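Local coordinates for protein Hydrogenase/urease maturation factor HypB (Helicobacter pylori, PDB 4LPS) that binds and slowly hydrolyses GTP and is required for nickel insertion during maturation of [NiFe] hydrogenase, and for urease maturation, at residues A[39-44]-A[132-137]; A[61-66]-A[76-81]; A[70-75]-A[223-228]; A[211-214]-A[220-223]. All blocks are in the same frame, centred on the assembly; numbering follows the deposited sequence.

Interaction 1: A[39-44]-A[132-137]; sequences ERYLKE and LIIENV. With MG (magnesium ion), chain C; PO4 (phosphate ion), chain I.
Tyr41, on the helix 29-43, meets Leu132 and Ile134 of strand 131-135, a central strand of the parallel sheet in this SIMIBI-class P-loop GTPase fold. The phenol crosses both aliphatic side chains at about a right angle, and each meets it through a single methyl. Leu132 CD2 lies obliquely to the ring, 4.0 Å from Tyr41 CE1, while Ile134 CD1 comes within 4.2 Å of Tyr41 OH. Since Leu132 and Ile134 are two apart on the strand, both project on the same side of the sheet, and the long axis of the tyrosine runs roughly along the strand. With CG anti to its own carbonyl carbon (chi1 -62°), the ring is directed at the sheet; its hydroxyl, beside the isoleucine methyl, is hydrogen-bonded to Leu148 O. Ile113 of helix 110-122 and Val48 of strand 47-52 also touch Tyr41. Arg40, the residue before Tyr41, presents the edge of its guanidinium to a phosphate ion, probably from the crystallisation liquor, through NE and NH1, and forms a salt bridge with Asp118 through NH2. At the far end of the strand, Glu135 joins Thr60 and Asp86 around the magnesium ion, its OE1 lying 2.4 Å from the metal.

Interaction 2: A[61-66]-A[76-81]; sequences TMLENL and VVEGDL. With GDP (guanosine-5'-diphosphate), chain D.
The helix that follows the P-loop packs here on strand 74-80, with the GDP pocket at the helix's N-terminal end. Leu63 and Val76 meet tip to tip: Leu63 CD1 and Val76 CG1 are 4.1 Å apart, although the nearest pair of CA atoms, those of these same residues, is separated by 8.8 Å. Val76 CG1 stands anti to the backbone N (chi1 179°), which carries this methyl toward the helix. The same leucine methyl, CD1, lies 4.2 Å from Glu78 OE1, so one side-chain end borders both an aliphatic group and a carboxylate. Leu90 of helix 85-91 touches all three residues, while Ile133 and Glu135 of the neighbouring strand also reach Leu63. Two residues before Leu63, Thr61 grips one oxygen of the nucleotide twice: its N donates to GDP O1A over 2.9 Å with an N-H...O angle of 144°, and its OG1 donates to that oxygen over 2.6 Å. Both donors thus converge on the alpha-phosphate, whereas the apolar contact lies further along the helix, against the sheet. A helix anchored on the sheet while its first turn holds the nucleotide's phosphates is characteristic of the P-loop NTPase fold.

Interaction 3: A[70-75]-A[223-228]; sequences KDFKFC and DFKNFL
Asp71 and Lys225 form a salt bridge between the loop leading into strand 74-80 and helix 218-234, the last helix of this P-loop GTPase fold. Lys225 NZ donates to Asp71 OD2 over 2.6 Å, using the syn lone pair of the carboxylate. A second acceptor lies on the helix itself: NZ reaches Asn226 OD1 at 2.7 Å, with the donor tilted 34° from the carbonyl plane, so the ammonium links Asp71 to Asn226, the residue after the lysine. Bends at chi2 and chi3 fold the lysine chain and bring NZ to both oxygens. Nearer the backbone, the lysine's aliphatic part and Phe72 slide past each other in opposite directions, Lys225 CG lying 3.9 Å from Phe72 CB and oblique to the ring. Phe72 has CG anti to the backbone N (chi1 -169°), which turns the ring inward between helix and sheet, where it also meets Phe131 and Ile133 of strand 131-135. The contact therefore grades from an exposed aspartate to a buried aromatic group. Leu228, one helical turn beyond Lys225, touches strands 47-52 and 152-158 as well, and closes the inner end, its CD1 3.6 Å from Phe72 CZ.

Interaction 4: A[211-214]-A[220-223]; sequences FLMS and SLED. With GDP (guanosine-5'-diphosphate), chain D.
Ser214 and Ser220 join the end of the edge strand 210-212 to the start of helix 218-234 across a short connection in the P-loop GTPase fold, beside the guanine of GDP. The direct polar contact is one hydrogen bond: Ser214 N donates to Ser220 OG over 3.3 Å, long but nearly straight at 167°. Ser220 OG lies between its backbone N and carbonyl carbon (chi1 76°), a rotamer that places it within bonding distance of Ser214 N; it is also hydrogen-bonded to Asp217 O, so the hydroxyl ties the helix start to the preceding turn as well as to the strand end. A bridging water supplies the second polar link, donating to Leu212 O at 3.1 Å and to Ser220 O at 2.8 Å.

Van der Waals packing accompanies these bonds. Met213, its chain bent only at chi3 (-49°), brings SD to 4.2 Å from Leu221 CD1, and Met62 of helix 59-66 touches the same methionine. Leu221 extends the packing to Asn65 and Phe69. Two further contacts set carbon against carbonyl oxygen: Leu221 CD2 lies 3.3 Å from Ser214 O, and Ser220 CB sits near Leu212 O.

Ligand contacts lie on the far side of Ser214, whose CB points away from the helix. Through OG, hydrogen-bonded to Asp185 OD1 and Lys216 N, the serine also holds a residue that itself binds GDP. Ser214 borders the base directly, its CA lying 3.4 Å from GDP O6.

How the interactions relate
All four contacts fasten helices or their flanking loops to one parallel sheet. Interactions 1 and 2 are wholly buried, small and bonded by no hydrogen bond across the segments; they sit on the neighbouring strands 131-135 and 74-80, where Ile133 O and Val77 N are 2.8 Å apart. Interactions 3 and 4 bury more than twice the area, share helix 218-234 and Asp223, and add polar links: a salt bridge reaching an exposed aspartate in 3, and a serine hydrogen bond plus a bridging water in 4. Helix 59-66 connects the set, Leu66 touching Phe72 and Met62 touching Met213. Interactions 2 and 4 contact different parts of GDP, the alpha-phosphate and the base.

Interaction 1: A[39-44]-A[132-137]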
# COMPACT_ATOMS: atom_id res chain seq x y z
N GLU A 39 6.74 12.64 -11.57
CA GLU A 39 7.30 12.81 -12.90
C GLU A 39 8.10 11.58 -13.32
O GLU A 39 7.95 11.08 -14.43
CB GLU A 39 8.20 14.05 -12.96
CG GLU A 39 7.50 15.36 -12.64
CD GLU A 39 8.46 16.54 -12.66
OE1 GLU A 39 8.18 17.53 -11.96
OE2 GLU A 39 9.49 16.47 -13.37
N ARG A 40 8.96 11.11 -12.42
CA ARG A 40 9.82 9.97 -12.70
C ARG A 40 9.03 8.67 -12.80
O ARG A 40 9.37 7.79 -13.60
CB ARG A 40 10.91 9.85 -11.63
CG ARG A 40 11.77 11.09 -11.50
CD ARG A 40 13.01 10.84 -10.66
NE ARG A 40 13.91 9.87 -11.30
CZ ARG A 40 14.94 9.29 -10.69
NH1 ARG A 40 15.70 8.43 -11.35
NH2 ARG A 40 15.20 9.57 -9.43
N TYR A 41 7.99 8.53 -11.97
CA TYR A 41 7.13 7.35 -12.02
C TYR A 41 6.53 7.18 -13.40
O TYR A 41 6.53 6.09 -13.97
CB TYR A 41 5.99 7.45 -11.00
CG TYR A 41 6.40 7.53 -9.54
CD1 TYR A 41 7.63 7.07 -9.11
CD2 TYR A 41 5.52 8.04 -8.60
CE1 TYR A 41 7.98 7.13 -7.78
CE2 TYR A 41 5.86 8.10 -7.27
CZ TYR A 41 7.09 7.65 -6.86
OH TYR A 41 7.43 7.72 -5.53
N LEU A 42 6.02 8.29 -13.94
CA LEU A 42 5.36 8.30 -15.24
C LEU A 42 6.38 8.10 -16.36
O LEU A 42 6.10 7.42 -17.35
CB LEU A 42 4.59 9.61 -15.43
CG LEU A 42 3.53 9.88 -14.35
CD1 LEU A 42 2.77 11.18 -14.62
CD2 LEU A 42 2.56 8.71 -14.21
N LYS A 43 7.55 8.70 -16.19
CA LYS A 43 8.64 8.53 -17.14
C LYS A 43 9.01 7.06 -17.29
O LYS A 43 9.27 6.58 -18.39
CB LYS A 43 9.87 9.33 -16.69
CG LYS A 43 10.88 9.60 -17.79
CD LYS A 43 11.79 10.76 -17.40
CE LYS A 43 11.00 12.04 -17.20
NZ LYS A 43 11.85 13.14 -16.64
N GLU A 44 9.04 6.35 -16.17
CA GLU A 44 9.39 4.94 -16.15
C GLU A 44 8.18 4.05 -16.44
O GLU A 44 8.29 2.82 -16.43
CB GLU A 44 10.00 4.56 -14.80
CG GLU A 44 11.31 5.26 -14.50
CD GLU A 44 12.50 4.52 -15.07
OE1 GLU A 44 13.62 5.07 -15.01
OE2 GLU A 44 12.32 3.39 -15.57
N LEU A 132 5.06 -0.13 -9.17
CA LEU A 132 6.02 0.06 -8.10
C LEU A 132 5.22 0.19 -6.82
O LEU A 132 4.38 1.08 -6.68
CB LEU A 132 6.90 1.29 -8.33
CG LEU A 132 7.76 1.72 -7.14
CD1 LEU A 132 8.91 0.75 -6.91
CD2 LEU A 132 8.30 3.13 -7.33
N ILE A 133 5.48 -0.71 -5.88
CA ILE A 133 4.69 -0.78 -4.67
C ILE A 133 5.47 -0.30 -3.46
O ILE A 133 6.55 -0.81 -3.16
CB ILE A 133 4.16 -2.21 -4.43
CG1 ILE A 133 3.22 -2.62 -5.57
CG2 ILE A 133 3.45 -2.31 -3.09
CD1 ILE A 133 2.53 -3.96 -5.38
N ILE A 134 4.92 0.70 -2.78
CA ILE A 134 5.50 1.22 -1.56
C ILE A 134 4.77 0.63 -0.36
O ILE A 134 3.57 0.85 -0.18
CB ILE A 134 5.41 2.77 -1.51
CG1 ILE A 134 6.17 3.38 -2.69
CG2 ILE A 134 5.96 3.30 -0.19
CD1 ILE A 134 5.91 4.85 -2.89
N GLU A 135 5.49 -0.15 0.46
CA GLU A 135 4.94 -0.58 1.73
C GLU A 135 5.42 0.36 2.83
O GLU A 135 6.59 0.35 3.20
CB GLU A 135 5.31 -2.03 2.06
CG GLU A 135 4.58 -2.54 3.31
CD GLU A 135 5.01 -3.92 3.75
OE1 GLU A 135 5.20 -4.12 4.97
OE2 GLU A 135 5.16 -4.82 2.89
N ASN A 136 4.51 1.19 3.31
CA ASN A 136 4.85 2.22 4.28
C ASN A 136 5.13 1.66 5.67
O ASN A 136 4.81 0.50 5.96
CB ASN A 136 3.73 3.26 4.36
CG ASN A 136 4.26 4.67 4.44
OD1 ASN A 136 5.13 4.98 5.26
ND2 ASN A 136 3.75 5.55 3.58
N VAL A 137 5.77 2.48 6.50
CA VAL A 137 5.98 2.17 7.91
C VAL A 137 4.66 1.86 8.59
O VAL A 137 3.66 2.54 8.36
CB VAL A 137 6.67 3.34 8.63
CG1 VAL A 137 6.88 3.02 10.11
CG2 VAL A 137 8.00 3.67 7.96
MG MG C . 5.62 -5.76 6.73
P PO4 I . 14.00 8.65 -14.77
O1 PO4 I . 13.09 8.07 -15.82
O2 PO4 I . 14.40 7.54 -13.83
O3 PO4 I . 15.24 9.23 -15.40
O4 PO4 I . 13.28 9.73 -14.01
O HOH W 1 5.94 -7.39 8.26

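Interaction 2: A[61-66]-A[76-81]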
# COMPACT_ATOMS: atom_id res chain seq x y z
N THR A 61 2.65 -10.02 3.74
CA THR A 61 2.04 -11.29 3.36
C THR A 61 1.23 -11.13 2.08
O THR A 61 1.28 -11.98 1.19
CB THR A 61 1.12 -11.85 4.47
OG1 THR A 61 1.90 -12.11 5.65
CG2 THR A 61 0.44 -13.13 4.01
N MET A 62 0.50 -10.02 2.00
CA MET A 62 -0.30 -9.72 0.81
C MET A 62 0.58 -9.61 -0.43
O MET A 62 0.24 -10.16 -1.49
CB MET A 62 -1.08 -8.43 1.01
CG MET A 62 -2.01 -8.11 -0.14
SD MET A 62 -2.72 -6.47 0.04
CE MET A 62 -1.25 -5.47 -0.19
N LEU A 63 1.69 -8.89 -0.31
CA LEU A 63 2.61 -8.73 -1.43
C LEU A 63 3.25 -10.06 -1.82
O LEU A 63 3.44 -10.33 -3.01
CB LEU A 63 3.70 -7.70 -1.09
CG LEU A 63 3.22 -6.26 -0.84
CD1 LEU A 63 4.39 -5.35 -0.52
CD2 LEU A 63 2.48 -5.74 -2.06
N GLU A 64 3.57 -10.88 -0.83
CA GLU A 64 4.08 -12.23 -1.08
C GLU A 64 3.09 -13.04 -1.92
O GLU A 64 3.48 -13.75 -2.84
CB GLU A 64 4.37 -12.97 0.23
CG GLU A 64 5.62 -12.50 0.97
CD GLU A 64 5.76 -13.15 2.34
OE1 GLU A 64 4.74 -13.25 3.06
OE2 GLU A 64 6.88 -13.58 2.68
N ASN A 65 1.81 -12.91 -1.59
CA ASN A 65 0.75 -13.61 -2.31
C ASN A 65 0.50 -13.03 -3.70
O ASN A 65 0.14 -13.75 -4.63
CB ASN A 65 -0.54 -13.59 -1.49
CG ASN A 65 -0.48 -14.52 -0.29
OD1 ASN A 65 0.20 -15.55 -0.32
ND2 ASN A 65 -1.18 -14.16 0.78
N LEU A 66 0.67 -11.71 -3.84
CA LEU A 66 0.49 -11.06 -5.14
C LEU A 66 1.57 -11.49 -6.13
O LEU A 66 1.34 -11.51 -7.34
CB LEU A 66 0.50 -9.54 -4.98
CG LEU A 66 -0.78 -8.87 -4.47
CD1 LEU A 66 -0.56 -7.38 -4.23
CD2 LEU A 66 -1.92 -9.09 -5.46
N VAL A 76 9.25 -3.59 -5.21
CA VAL A 76 8.80 -3.05 -3.94
C VAL A 76 9.82 -2.12 -3.27
O VAL A 76 11.02 -2.38 -3.29
CB VAL A 76 8.45 -4.20 -2.95
CG1 VAL A 76 7.99 -3.65 -1.61
CG2 VAL A 76 7.37 -5.10 -3.54
N VAL A 77 9.31 -1.03 -2.71
CA VAL A 77 10.08 -0.21 -1.80
C VAL A 77 9.52 -0.42 -0.39
O VAL A 77 8.35 -0.15 -0.13
CB VAL A 77 10.02 1.28 -2.18
CG1 VAL A 77 10.49 2.14 -1.04
CG2 VAL A 77 10.85 1.55 -3.43
N GLU A 78 10.37 -0.90 0.52
CA GLU A 78 9.93 -1.25 1.87
C GLU A 78 10.34 -0.19 2.88
O GLU A 78 11.50 0.21 2.93
CB GLU A 78 10.53 -2.60 2.30
CG GLU A 78 9.76 -3.81 1.81
CD GLU A 78 8.46 -4.01 2.55
OE1 GLU A 78 7.66 -4.87 2.11
OE2 GLU A 78 8.23 -3.33 3.57
N GLY A 79 9.37 0.27 3.68
CA GLY A 79 9.66 1.23 4.72
C GLY A 79 9.56 0.64 6.11
O GLY A 79 8.49 0.22 6.55
N ASP A 80 10.69 0.60 6.81
CA ASP A 80 10.73 0.16 8.20
C ASP A 80 11.71 1.02 8.97
O ASP A 80 12.54 1.71 8.38
CB ASP A 80 11.10 -1.32 8.32
CG ASP A 80 9.94 -2.24 7.98
OD1 ASP A 80 8.93 -2.22 8.72
OD2 ASP A 80 10.03 -2.99 6.98
N LEU A 81 11.60 1.00 10.30
CA LEU A 81 12.59 1.66 11.14
C LEU A 81 13.94 0.97 11.03
O LEU A 81 14.95 1.61 10.75
CB LEU A 81 12.12 1.68 12.60
CG LEU A 81 11.31 2.88 13.09
CD1 LEU A 81 10.10 3.13 12.21
CD2 LEU A 81 10.88 2.67 14.53
PB GDP D . 2.66 -6.52 8.03
O1B GDP D . 3.50 -6.30 9.27
O2B GDP D . 3.52 -6.54 6.80
O3B GDP D . 1.65 -5.41 7.88
O3A GDP D . 1.85 -7.90 8.17
PA GDP D . 2.56 -9.35 8.07
O1A GDP D . 2.58 -9.81 6.64
O2A GDP D . 3.94 -9.35 8.67
O5' GDP D . 1.54 -10.27 8.89
C5' GDP D . 1.58 -10.31 10.32
C4' GDP D . 0.95 -11.61 10.79
O4' GDP D . -0.37 -11.72 10.26
C3' GDP D . 1.73 -12.80 10.26
O3' GDP D . 1.78 -13.78 11.30
C2' GDP D . 0.90 -13.35 9.12
O2' GDP D . 1.03 -14.77 9.04
C1' GDP D . -0.51 -12.96 9.55
N9 GDP D . -1.43 -12.77 8.41
C8 GDP D . -1.24 -12.04 7.30
N7 GDP D . -2.34 -12.10 6.50
C5 GDP D . -3.26 -12.87 7.12
C6 GDP D . -4.63 -13.34 6.84
O6 GDP D . -5.23 -13.02 5.79
N1 GDP D . -5.23 -14.13 7.75
C2 GDP D . -4.61 -14.49 8.89
N2 GDP D . -5.26 -15.29 9.77
N3 GDP D . -3.36 -14.09 9.21
C4 GDP D . -2.65 -13.30 8.38

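Interaction 3: A[70-75]-A[223-228]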
# COMPACT_ATOMS: atom_id res chain seq x y z
N LYS A 70 1.41 -14.02 -12.26
CA LYS A 70 2.44 -13.74 -13.24
C LYS A 70 2.09 -12.54 -14.11
O LYS A 70 2.98 -11.87 -14.65
CB LYS A 70 2.69 -14.98 -14.11
CG LYS A 70 3.30 -16.13 -13.32
CD LYS A 70 4.48 -15.63 -12.49
CE LYS A 70 4.26 -15.88 -11.00
NZ LYS A 70 5.42 -15.40 -10.19
N ASP A 71 0.80 -12.25 -14.22
CA ASP A 71 0.34 -11.07 -14.95
C ASP A 71 0.43 -9.81 -14.09
O ASP A 71 0.06 -8.73 -14.54
CB ASP A 71 -1.09 -11.27 -15.45
CG ASP A 71 -2.08 -11.50 -14.32
OD1 ASP A 71 -1.66 -11.99 -13.25
OD2 ASP A 71 -3.27 -11.19 -14.49
N PHE A 72 0.93 -9.95 -12.87
CA PHE A 72 1.08 -8.81 -11.98
C PHE A 72 2.56 -8.56 -11.71
O PHE A 72 3.16 -9.17 -10.83
CB PHE A 72 0.32 -9.03 -10.67
CG PHE A 72 0.22 -7.80 -9.82
CD1 PHE A 72 -0.49 -6.69 -10.25
CD2 PHE A 72 0.83 -7.76 -8.57
CE1 PHE A 72 -0.59 -5.56 -9.46
CE2 PHE A 72 0.73 -6.63 -7.77
CZ PHE A 72 0.02 -5.53 -8.22
N LYS A 73 3.13 -7.64 -12.49
CA LYS A 73 4.57 -7.39 -12.48
C LYS A 73 4.90 -6.16 -11.65
O LYS A 73 4.52 -5.04 -12.01
CB LYS A 73 5.08 -7.20 -13.91
CG LYS A 73 4.76 -8.36 -14.84
CD LYS A 73 4.97 -7.94 -16.28
CE LYS A 73 4.41 -8.98 -17.24
NZ LYS A 73 4.46 -8.52 -18.65
N PHE A 74 5.60 -6.36 -10.54
CA PHE A 74 5.90 -5.26 -9.63
C PHE A 74 7.24 -5.41 -8.91
O PHE A 74 7.78 -6.51 -8.81
CB PHE A 74 4.77 -5.12 -8.61
CG PHE A 74 4.71 -6.24 -7.61
CD1 PHE A 74 4.12 -7.45 -7.95
CD2 PHE A 74 5.24 -6.09 -6.34
CE1 PHE A 74 4.05 -8.48 -7.04
CE2 PHE A 74 5.18 -7.12 -5.42
CZ PHE A 74 4.58 -8.32 -5.77
N CYS A 75 7.75 -4.29 -8.43
CA CYS A 75 8.89 -4.27 -7.53
C CYS A 75 8.48 -3.48 -6.29
O CYS A 75 7.47 -2.77 -6.31
CB CYS A 75 10.14 -3.69 -8.20
SG CYS A 75 9.95 -2.04 -8.86
N ASP A 223 -9.10 -11.10 -7.04
CA ASP A 223 -10.03 -10.01 -7.29
C ASP A 223 -9.35 -8.66 -7.11
O ASP A 223 -9.57 -7.73 -7.89
CB ASP A 223 -11.25 -10.12 -6.37
CG ASP A 223 -12.21 -11.21 -6.80
OD1 ASP A 223 -12.00 -11.80 -7.88
OD2 ASP A 223 -13.17 -11.50 -6.04
N PHE A 224 -8.52 -8.55 -6.07
CA PHE A 224 -7.84 -7.30 -5.78
C PHE A 224 -6.78 -7.02 -6.84
O PHE A 224 -6.56 -5.87 -7.22
CB PHE A 224 -7.21 -7.32 -4.38
CG PHE A 224 -6.48 -6.06 -4.02
CD1 PHE A 224 -7.17 -4.87 -3.87
CD2 PHE A 224 -5.10 -6.06 -3.86
CE1 PHE A 224 -6.50 -3.69 -3.55
CE2 PHE A 224 -4.43 -4.89 -3.54
CZ PHE A 224 -5.13 -3.70 -3.38
N LYS A 225 -6.12 -8.08 -7.29
CA LYS A 225 -5.12 -7.97 -8.35
C LYS A 225 -5.73 -7.41 -9.64
O LYS A 225 -5.16 -6.53 -10.27
CB LYS A 225 -4.47 -9.34 -8.61
CG LYS A 225 -3.40 -9.37 -9.70
CD LYS A 225 -3.96 -9.68 -11.08
CE LYS A 225 -4.48 -11.10 -11.18
NZ LYS A 225 -5.02 -11.39 -12.53
N ASN A 226 -6.89 -7.95 -10.01
CA ASN A 226 -7.57 -7.51 -11.23
C ASN A 226 -8.04 -6.08 -11.10
O ASN A 226 -8.05 -5.33 -12.08
CB ASN A 226 -8.75 -8.43 -11.54
CG ASN A 226 -8.32 -9.78 -12.09
OD1 ASN A 226 -7.26 -9.90 -12.71
ND2 ASN A 226 -9.15 -10.80 -11.87
N PHE A 227 -8.44 -5.70 -9.89
CA PHE A 227 -8.79 -4.32 -9.57
C PHE A 227 -7.63 -3.38 -9.85
O PHE A 227 -7.80 -2.33 -10.48
CB PHE A 227 -9.22 -4.22 -8.11
CG PHE A 227 -9.33 -2.82 -7.59
CD1 PHE A 227 -10.39 -2.01 -7.95
CD2 PHE A 227 -8.37 -2.31 -6.72
CE1 PHE A 227 -10.49 -0.71 -7.47
CE2 PHE A 227 -8.46 -1.02 -6.24
CZ PHE A 227 -9.52 -0.22 -6.61
N LEU A 228 -6.44 -3.76 -9.39
CA LEU A 228 -5.24 -2.96 -9.60
C LEU A 228 -4.90 -2.85 -11.08
O LEU A 228 -4.49 -1.79 -11.55
CB LEU A 228 -4.07 -3.56 -8.82
CG LEU A 228 -4.16 -3.51 -7.30
CD1 LEU A 228 -2.90 -4.10 -6.67
CD2 LEU A 228 -4.37 -2.08 -6.81

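Interaction 4: A[211-214]-A[220-223]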
# COMPACT_ATOMS: atom_id res chain seq x y z
N PHE A 211 -12.54 -3.95 0.29
CA PHE A 211 -12.25 -5.34 -0.08
C PHE A 211 -12.08 -6.23 1.15
O PHE A 211 -11.35 -5.89 2.07
CB PHE A 211 -10.99 -5.41 -0.94
CG PHE A 211 -11.12 -4.75 -2.28
CD1 PHE A 211 -10.78 -3.42 -2.45
CD2 PHE A 211 -11.58 -5.47 -3.37
CE1 PHE A 211 -10.90 -2.81 -3.68
CE2 PHE A 211 -11.70 -4.87 -4.61
CZ PHE A 211 -11.36 -3.54 -4.77
N LEU A 212 -12.77 -7.37 1.14
CA LEU A 212 -12.50 -8.42 2.11
C LEU A 212 -11.38 -9.29 1.58
O LEU A 212 -11.47 -9.83 0.48
CB LEU A 212 -13.76 -9.25 2.37
CG LEU A 212 -14.80 -8.67 3.33
CD1 LEU A 212 -16.12 -9.41 3.18
CD2 LEU A 212 -14.30 -8.74 4.76
N MET A 213 -10.31 -9.42 2.35
CA MET A 213 -9.14 -10.16 1.90
C MET A 213 -8.63 -11.11 2.96
O MET A 213 -8.58 -10.77 4.14
CB MET A 213 -8.02 -9.19 1.48
CG MET A 213 -6.66 -9.86 1.32
SD MET A 213 -5.40 -8.80 0.60
CE MET A 213 -6.27 -8.15 -0.82
N SER A 214 -8.27 -12.31 2.53
CA SER A 214 -7.60 -13.26 3.41
C SER A 214 -6.47 -13.95 2.64
O SER A 214 -6.61 -14.26 1.46
CB SER A 214 -8.59 -14.29 3.95
OG SER A 214 -7.94 -15.28 4.71
N SER A 220 -9.86 -13.83 -3.28
CA SER A 220 -9.85 -12.44 -2.83
C SER A 220 -8.60 -11.72 -3.32
O SER A 220 -8.64 -10.54 -3.66
CB SER A 220 -9.94 -12.37 -1.30
OG SER A 220 -8.71 -12.70 -0.69
N LEU A 221 -7.48 -12.44 -3.34
CA LEU A 221 -6.22 -11.90 -3.83
C LEU A 221 -6.35 -11.61 -5.32
O LEU A 221 -5.91 -10.57 -5.81
CB LEU A 221 -5.07 -12.87 -3.58
CG LEU A 221 -4.20 -12.70 -2.34
CD1 LEU A 221 -3.58 -11.31 -2.28
CD2 LEU A 221 -4.98 -13.00 -1.07
N GLU A 222 -6.94 -12.57 -6.03
CA GLU A 222 -7.14 -12.47 -7.46
C GLU A 222 -8.05 -11.30 -7.83
O GLU A 222 -7.81 -10.60 -8.81
CB GLU A 222 -7.72 -13.79 -7.99
CG GLU A 222 -7.96 -13.82 -9.49
CD GLU A 222 -8.26 -15.22 -9.99
OE1 GLU A 222 -7.60 -15.67 -10.95
OE2 GLU A 222 -9.17 -15.87 -9.43
N ASP A 223 -9.10 -11.10 -7.04
CA ASP A 223 -10.03 -10.01 -7.29
C ASP A 223 -9.35 -8.66 -7.11
O ASP A 223 -9.57 -7.73 -7.89
CB ASP A 223 -11.25 -10.12 -6.37
CG ASP A 223 -12.21 -11.21 -6.80
OD1 ASP A 223 -12.00 -11.80 -7.88
OD2 ASP A 223 -13.17 -11.50 -6.04
PB GDP D . 2.66 -6.52 8.03
O1B GDP D . 3.50 -6.30 9.27
O2B GDP D . 3.52 -6.54 6.80
O3B GDP D . 1.65 -5.41 7.88
O3A GDP D . 1.85 -7.90 8.17
PA GDP D . 2.56 -9.35 8.07
O1A GDP D . 2.58 -9.81 6.64
O2A GDP D . 3.94 -9.35 8.67
O5' GDP D . 1.54 -10.27 8.89
C5' GDP D . 1.58 -10.31 10.32
C4' GDP D . 0.95 -11.61 10.79
O4' GDP D . -0.37 -11.72 10.26
C3' GDP D . 1.73 -12.80 10.26
O3' GDP D . 1.78 -13.78 11.30
C2' GDP D . 0.90 -13.35 9.12
O2' GDP D . 1.03 -14.77 9.04
C1' GDP D . -0.51 -12.96 9.55
N9 GDP D . -1.43 -12.77 8.41
C8 GDP D . -1.24 -12.04 7.30
N7 GDP D . -2.34 -12.10 6.50
C5 GDP D . -3.26 -12.87 7.12
C6 GDP D . -4.63 -13.34 6.84
O6 GDP D . -5.23 -13.02 5.79
N1 GDP D . -5.23 -14.13 7.75
C2 GDP D . -4.61 -14.49 8.89
N2 GDP D . -5.26 -15.29 9.77
N3 GDP D . -3.36 -14.09 9.21
C4 GDP D . -2.65 -13.30 8.38
O HOH W 2 -10.38 -8.84 -2.21